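Local coordinates for cell cycle serine/threonine-protein kinase CDC5/MSD2 (Saccharomyces cerevisiae, PDB 6MF4) that phosphorylates serine and threonine residues of proteins in the control of mitotic exit, using the polo-box domain modelled here to recognise substrates, at residues Asp197-Arg202 with Glu213-Thr218; Pro96-Lys101 with Thr218-Phe223. One frame throughout, in Å; residues are numbered along the deposited sequence.

Interaction 1. Residues Asp197-Arg202 with Glu213-Thr218; sequences DVFLRR and ELSDGT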
loop_
_atom_site.group_PDB
_atom_site.type_symbol
_atom_site.label_atom_id
_atom_site.label_comp_id
_atom_site.label_asym_id
_atom_site.label_seq_id
_atom_site.Cartn_x
_atom_site.Cartn_y
_atom_site.Cartn_z
ATOM N N ASP A 197 4.298 11.942 -0.478
ATOM C CA ASP A 197 4.323 11.195 0.776
ATOM C C ASP A 197 3.156 10.215 0.833
ATOM O O ASP A 197 2.056 10.514 0.378
ATOM C CB ASP A 197 4.282 12.140 1.981
ATOM C CG ASP A 197 5.621 12.821 2.242
ATOM O OD1 ASP A 197 6.527 12.716 1.384
ATOM O OD2 ASP A 197 5.763 13.467 3.303
ATOM N N VAL A 198 3.421 9.051 1.415
ATOM C CA VAL A 198 2.467 7.952 1.478
ATOM C C VAL A 198 2.602 7.236 2.814
ATOM O O VAL A 198 3.705 7.148 3.354
ATOM C CB VAL A 198 2.707 6.948 0.327
ATOM C CG1 VAL A 198 1.864 5.695 0.493
ATOM C CG2 VAL A 198 2.429 7.597 -1.019
ATOM N N PHE A 199 1.487 6.738 3.348
ATOM C CA PHE A 199 1.529 5.867 4.517
ATOM C C PHE A 199 0.600 4.675 4.317
ATOM O O PHE A 199 -0.218 4.651 3.389
ATOM C CB PHE A 199 1.160 6.632 5.798
ATOM C CG PHE A 199 -0.304 6.956 5.927
ATOM C CD1 PHE A 199 -0.872 7.975 5.184
ATOM C CD2 PHE A 199 -1.103 6.260 6.821
ATOM C CE1 PHE A 199 -2.218 8.281 5.313
ATOM C CE2 PHE A 199 -2.446 6.562 6.955
ATOM C CZ PHE A 199 -3.004 7.571 6.196
ATOM N N LEU A 200 0.746 3.687 5.189
ATOM C CA LEU A 200 -0.049 2.468 5.125
ATOM C C LEU A 200 -1.364 2.650 5.870
ATOM O O LEU A 200 -1.369 2.886 7.073
ATOM C CB LEU A 200 0.734 1.301 5.720
ATOM C CG LEU A 200 0.035 -0.055 5.771
ATOM C CD1 LEU A 200 -0.199 -0.561 4.363
ATOM C CD2 LEU A 200 0.869 -1.041 6.577
ATOM N N ARG A 201 -2.478 2.545 5.156
ATOM C CA ARG A 201 -3.790 2.711 5.772
ATOM C C ARG A 201 -4.297 1.416 6.389
ATOM O O ARG A 201 -4.882 1.420 7.471
ATOM C CB ARG A 201 -4.809 3.196 4.752
ATOM C CG ARG A 201 -4.596 4.601 4.245
ATOM C CD ARG A 201 -5.500 4.827 3.042
ATOM N NE ARG A 201 -5.796 6.232 2.837
ATOM C CZ ARG A 201 -6.488 6.707 1.810
ATOM N NH1 ARG A 201 -6.954 5.892 0.872
ATOM N NH2 ARG A 201 -6.702 8.011 1.717
ATOM N N ARG A 202 -4.100 0.312 5.679
ATOM C CA ARG A 202 -4.591 -0.978 6.141
ATOM C C ARG A 202 -3.737 -2.094 5.571
ATOM O O ARG A 202 -3.313 -2.036 4.417
ATOM C CB ARG A 202 -6.060 -1.171 5.744
ATOM C CG ARG A 202 -6.675 -2.485 6.228
ATOM C CD ARG A 202 -8.197 -2.470 6.147
ATOM N NE ARG A 202 -8.685 -2.324 4.780
ATOM C CZ ARG A 202 -9.948 -2.066 4.457
ATOM N NH1 ARG A 202 -10.863 -1.908 5.407
ATOM N NH2 ARG A 202 -10.295 -1.944 3.182
ATOM N N GLU A 213 -2.657 -1.637 1.699
ATOM C CA GLU A 213 -3.446 -0.563 1.106
ATOM C C GLU A 213 -2.799 0.775 1.460
ATOM O O GLU A 213 -2.878 1.228 2.600
ATOM C CB GLU A 213 -4.896 -0.637 1.597
ATOM C CG GLU A 213 -5.541 -1.984 1.307
ATOM C CD GLU A 213 -6.933 -2.135 1.891
ATOM O OE1 GLU A 213 -7.829 -1.333 1.549
ATOM O OE2 GLU A 213 -7.132 -3.074 2.689
ATOM N N LEU A 214 -2.129 1.380 0.482
ATOM C CA LEU A 214 -1.387 2.623 0.700
ATOM C C LEU A 214 -2.259 3.842 0.450
ATOM O O LEU A 214 -3.251 3.775 -0.277
ATOM C CB LEU A 214 -0.153 2.676 -0.200
ATOM C CG LEU A 214 0.837 1.517 -0.054
ATOM C CD1 LEU A 214 2.022 1.711 -0.984
ATOM C CD2 LEU A 214 1.304 1.369 1.388
ATOM N N SER A 215 -1.864 4.964 1.042
ATOM C CA SER A 215 -2.716 6.144 1.092
ATOM C C SER A 215 -2.880 6.852 -0.250
ATOM O O SER A 215 -3.725 7.739 -0.373
ATOM C CB SER A 215 -2.168 7.131 2.127
ATOM O OG SER A 215 -0.860 7.554 1.788
ATOM N N ASP A 216 -2.084 6.478 -1.248
ATOM C CA ASP A 216 -2.227 7.063 -2.582
ATOM C C ASP A 216 -3.110 6.204 -3.488
ATOM O O ASP A 216 -3.290 6.519 -4.663
ATOM C CB ASP A 216 -0.857 7.275 -3.235
ATOM C CG ASP A 216 -0.068 5.988 -3.396
ATOM O OD1 ASP A 216 -0.519 4.934 -2.906
ATOM O OD2 ASP A 216 1.021 6.038 -4.005
ATOM N N GLY A 217 -3.661 5.123 -2.939
ATOM C CA GLY A 217 -4.565 4.262 -3.687
ATOM C C GLY A 217 -3.887 3.052 -4.299
ATOM O O GLY A 217 -4.524 2.259 -4.995
ATOM N N THR A 218 -2.592 2.904 -4.043
ATOM C CA THR A 218 -1.852 1.741 -4.512
ATOM C C THR A 218 -2.098 0.542 -3.603
ATOM O O THR A 218 -2.167 0.678 -2.379
ATOM C CB THR A 218 -0.341 2.043 -4.590
ATOM O OG1 THR A 218 -0.103 2.974 -5.651
ATOM C CG2 THR A 218 0.477 0.779 -4.851
HETATM O O HOH W 1 -0.456 9.671 0.317
HETATM O O HOH W 2 -6.164 3.086 0.468
#
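Arg202 and Glu213 are brought together by their torsions: Arg202 starts with CG anti to its backbone N (chi1 -178°) and then bends at chi3, 63°, which turns the side of its guanidinium onto the carboxylate of Glu213, whose chain runs alongside in the same direction. Arg202 NE lies 2.7 Å from Glu213 OE2, which it meets from above the carboxylate plane, while Arg202 NH2 reaches the syn lone pair of Glu213 OE1 at 3.0 Å; the two planes are 49° apart. Helix 56-82 and Lys283 of helix 269-283 pack against this pair. With an alanine here instead of Arg202, the buried carboxylate of Glu213 is likely to lose both N-H groups that hold it.

Next to the ion pair the strands form an antiparallel hairpin with a classic beta bulge, Arg201 and Arg202 both facing Glu213. Glu213 O takes Arg201 N at 2.9 Å and, weakly, Arg202 N. Beyond the bulge, Ser215 N donates to Phe199 O, and Ser215 OG receives Phe199 N at 2.9 Å, nearly straight. A water joins the same OG to Asp197 O. Ser215 O lies 3.6 Å above the plane of the Arg201 guanidinium, over its centre, and a second water ties Arg201 NH1 to Leu214 O. Val198 CG1 packs on Leu214 CB at 3.7 Å. The contact within polo box 2 thus has an ion pair at its Arg202/Glu213 end and the bonds of Ser215 at the other, and the Glu213 carboxylate, in a buried setting, is held by two N-H groups.

Interaction 2. Residues Pro96-Lys101 with Thr218-Phe223; sequences PMIVTK and TFQFNF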
loop_
_atom_site.group_PDB
_atom_site.type_symbol
_atom_site.label_atom_id
_atom_site.label_comp_id
_atom_site.label_asym_id
_atom_site.label_seq_id
_atom_site.Cartn_x
_atom_site.Cartn_y
_atom_site.Cartn_z
ATOM N N PRO A 96 5.094 2.805 -8.677
ATOM C CA PRO A 96 4.407 3.240 -7.460
ATOM C C PRO A 96 5.289 3.136 -6.229
ATOM O O PRO A 96 6.354 2.521 -6.268
ATOM C CB PRO A 96 3.236 2.262 -7.360
ATOM C CG PRO A 96 3.790 1.006 -7.916
ATOM C CD PRO A 96 4.705 1.431 -9.048
ATOM N N MET A 97 4.834 3.761 -5.150
ATOM C CA MET A 97 5.369 3.525 -3.821
ATOM C C MET A 97 5.207 2.052 -3.491
ATOM O O MET A 97 4.165 1.472 -3.794
ATOM C CB MET A 97 4.621 4.373 -2.792
ATOM C CG MET A 97 5.283 4.448 -1.434
ATOM S SD MET A 97 6.923 5.187 -1.468
ATOM C CE MET A 97 6.701 6.519 -2.653
ATOM N N ILE A 98 6.214 1.440 -2.875
ATOM C CA ILE A 98 6.065 0.056 -2.427
ATOM C C ILE A 98 6.599 -0.132 -1.015
ATOM O O ILE A 98 7.448 0.624 -0.541
ATOM C CB ILE A 98 6.768 -0.957 -3.372
ATOM C CG1 ILE A 98 8.290 -0.819 -3.320
ATOM C CG2 ILE A 98 6.252 -0.803 -4.806
ATOM C CD1 ILE A 98 9.010 -1.938 -4.042
ATOM N N VAL A 99 6.059 -1.142 -0.348
ATOM C CA VAL A 99 6.547 -1.582 0.944
ATOM C C VAL A 99 7.705 -2.542 0.715
ATOM O O VAL A 99 7.538 -3.562 0.051
ATOM C CB VAL A 99 5.435 -2.274 1.753
ATOM C CG1 VAL A 99 5.969 -2.800 3.076
ATOM C CG2 VAL A 99 4.286 -1.314 1.978
ATOM N N THR A 100 8.873 -2.209 1.255
ATOM C CA THR A 100 10.083 -2.992 1.016
ATOM C C THR A 100 10.412 -3.897 2.195
ATOM O O THR A 100 11.191 -4.841 2.068
ATOM C CB THR A 100 11.288 -2.080 0.745
ATOM O OG1 THR A 100 11.495 -1.216 1.869
ATOM C CG2 THR A 100 11.046 -1.242 -0.500
ATOM N N LYS A 101 9.805 -3.599 3.339
ATOM C CA LYS A 101 10.091 -4.302 4.578
ATOM C C LYS A 101 8.921 -4.133 5.540
ATOM O O LYS A 101 8.338 -3.057 5.613
ATOM C CB LYS A 101 11.375 -3.754 5.197
ATOM C CG LYS A 101 12.463 -4.770 5.443
ATOM N N THR A 218 -2.592 2.904 -4.043
ATOM C CA THR A 218 -1.852 1.741 -4.512
ATOM C C THR A 218 -2.098 0.542 -3.603
ATOM O O THR A 218 -2.167 0.678 -2.379
ATOM C CB THR A 218 -0.341 2.043 -4.590
ATOM O OG1 THR A 218 -0.103 2.974 -5.651
ATOM C CG2 THR A 218 0.477 0.779 -4.851
ATOM N N PHE A 219 -2.249 -0.627 -4.220
ATOM C CA PHE A 219 -2.389 -1.886 -3.498
ATOM C C PHE A 219 -1.186 -2.763 -3.778
ATOM O O PHE A 219 -0.798 -2.927 -4.932
ATOM C CB PHE A 219 -3.671 -2.614 -3.908
ATOM C CG PHE A 219 -4.930 -1.891 -3.525
ATOM C CD1 PHE A 219 -5.455 -0.902 -4.339
ATOM C CD2 PHE A 219 -5.593 -2.204 -2.352
ATOM C CE1 PHE A 219 -6.618 -0.243 -3.988
ATOM C CE2 PHE A 219 -6.757 -1.546 -1.998
ATOM C CZ PHE A 219 -7.266 -0.564 -2.815
ATOM N N GLN A 220 -0.593 -3.318 -2.727
ATOM C CA GLN A 220 0.539 -4.220 -2.885
ATOM C C GLN A 220 0.195 -5.592 -2.334
ATOM O O GLN A 220 -0.423 -5.710 -1.274
ATOM C CB GLN A 220 1.779 -3.666 -2.187
ATOM C CG GLN A 220 3.008 -4.527 -2.371
ATOM C CD GLN A 220 4.246 -3.883 -1.789
ATOM O OE1 GLN A 220 4.343 -2.658 -1.718
ATOM N NE2 GLN A 220 5.192 -4.707 -1.353
ATOM N N PHE A 221 0.605 -6.621 -3.067
ATOM C CA PHE A 221 0.341 -8.002 -2.691
ATOM C C PHE A 221 1.637 -8.796 -2.674
ATOM O O PHE A 221 2.271 -8.983 -3.715
ATOM C CB PHE A 221 -0.659 -8.636 -3.659
ATOM C CG PHE A 221 -1.949 -7.877 -3.776
ATOM C CD1 PHE A 221 -2.049 -6.785 -4.619
ATOM C CD2 PHE A 221 -3.061 -8.256 -3.044
ATOM C CE1 PHE A 221 -3.234 -6.080 -4.728
ATOM C CE2 PHE A 221 -4.245 -7.557 -3.152
ATOM C CZ PHE A 221 -4.331 -6.469 -3.994
ATOM N N ASN A 222 2.031 -9.244 -1.485
ATOM C CA ASN A 222 3.221 -10.072 -1.307
ATOM C C ASN A 222 2.827 -11.535 -1.153
ATOM O O ASN A 222 2.261 -11.927 -0.131
ATOM C CB ASN A 222 4.020 -9.629 -0.078
ATOM C CG ASN A 222 4.682 -8.276 -0.254
ATOM O OD1 ASN A 222 4.456 -7.572 -1.240
ATOM N ND2 ASN A 222 5.512 -7.905 0.717
ATOM N N PHE A 223 3.130 -12.340 -2.166
ATOM C CA PHE A 223 2.750 -13.748 -2.163
ATOM C C PHE A 223 3.842 -14.606 -1.523
ATOM O O PHE A 223 4.992 -14.180 -1.406
ATOM C CB PHE A 223 2.456 -14.213 -3.593
ATOM C CG PHE A 223 1.362 -13.427 -4.265
ATOM C CD1 PHE A 223 0.039 -13.824 -4.161
ATOM C CD2 PHE A 223 1.657 -12.281 -4.986
ATOM C CE1 PHE A 223 -0.968 -13.096 -4.770
ATOM C CE2 PHE A 223 0.655 -11.549 -5.593
ATOM C CZ PHE A 223 -0.657 -11.956 -5.488
HETATM O O HOH W 3 7.648 -6.028 1.091
#
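Gln220 gives the largest share of this contact, its extended side chain reaching across to the backbone of Val99 and binding it twice. A chi1 of -177° swings CG away from the backbone N and carries the amide straight out from its strand. There Gln220 OE1 accepts Val99 N at 2.7 Å on a lone pair in the carbonyl plane, and Gln220 NE2 returns a bond of 3.0 Å to Val99 O, almost linear at 173°. The amide binds Val99 much as a peptide group of a neighbouring strand would. Gln220 NE2 also donates to Asn222 OD1 at 3.0 Å, which fixes the rotation of the amide, and a water links Val99 O to Asn222 ND2. Val99 also lays its CB against the amide, 3.7 Å from Gln220 OE1.

Thr218 touches by van der Waals contact: its CG2 sits 3.9 Å from Met97 O, and Thr218 OG1 lies 3.8 Å from Pro96 CB. The carbonyl of Met97 is buried here with no polar partner in the model.

Residues 96-101 lead into the edge strand 99-103 of the polo box 1 sheet, whose partner is strand 111-115. Strand 219-223 runs between 209-214 and 228-232 in the polo box 2 sheet, and its phenylalanines point the other way, onto helix 269-283.

In the fold
Interaction 1 lies within polo box 2 and is the more buried of the two; interaction 2 spans the two polo boxes, is partly buried and covers less than half as much surface. The chemistry follows the place. Between neighbouring strands of one sheet, interaction 1 relies on backbone bonds, a bulge and an ion pair, whereas between separate sheets interaction 2 needs a glutamine side chain to reach the other backbone. They share Thr218 and lie on adjacent strands, 209-214 and 219-223. They also touch directly: Leu214 packs on Met97 and Val99, and Val198 on Met97, so Met97 and Val99 of interaction 2 rest against interaction 1.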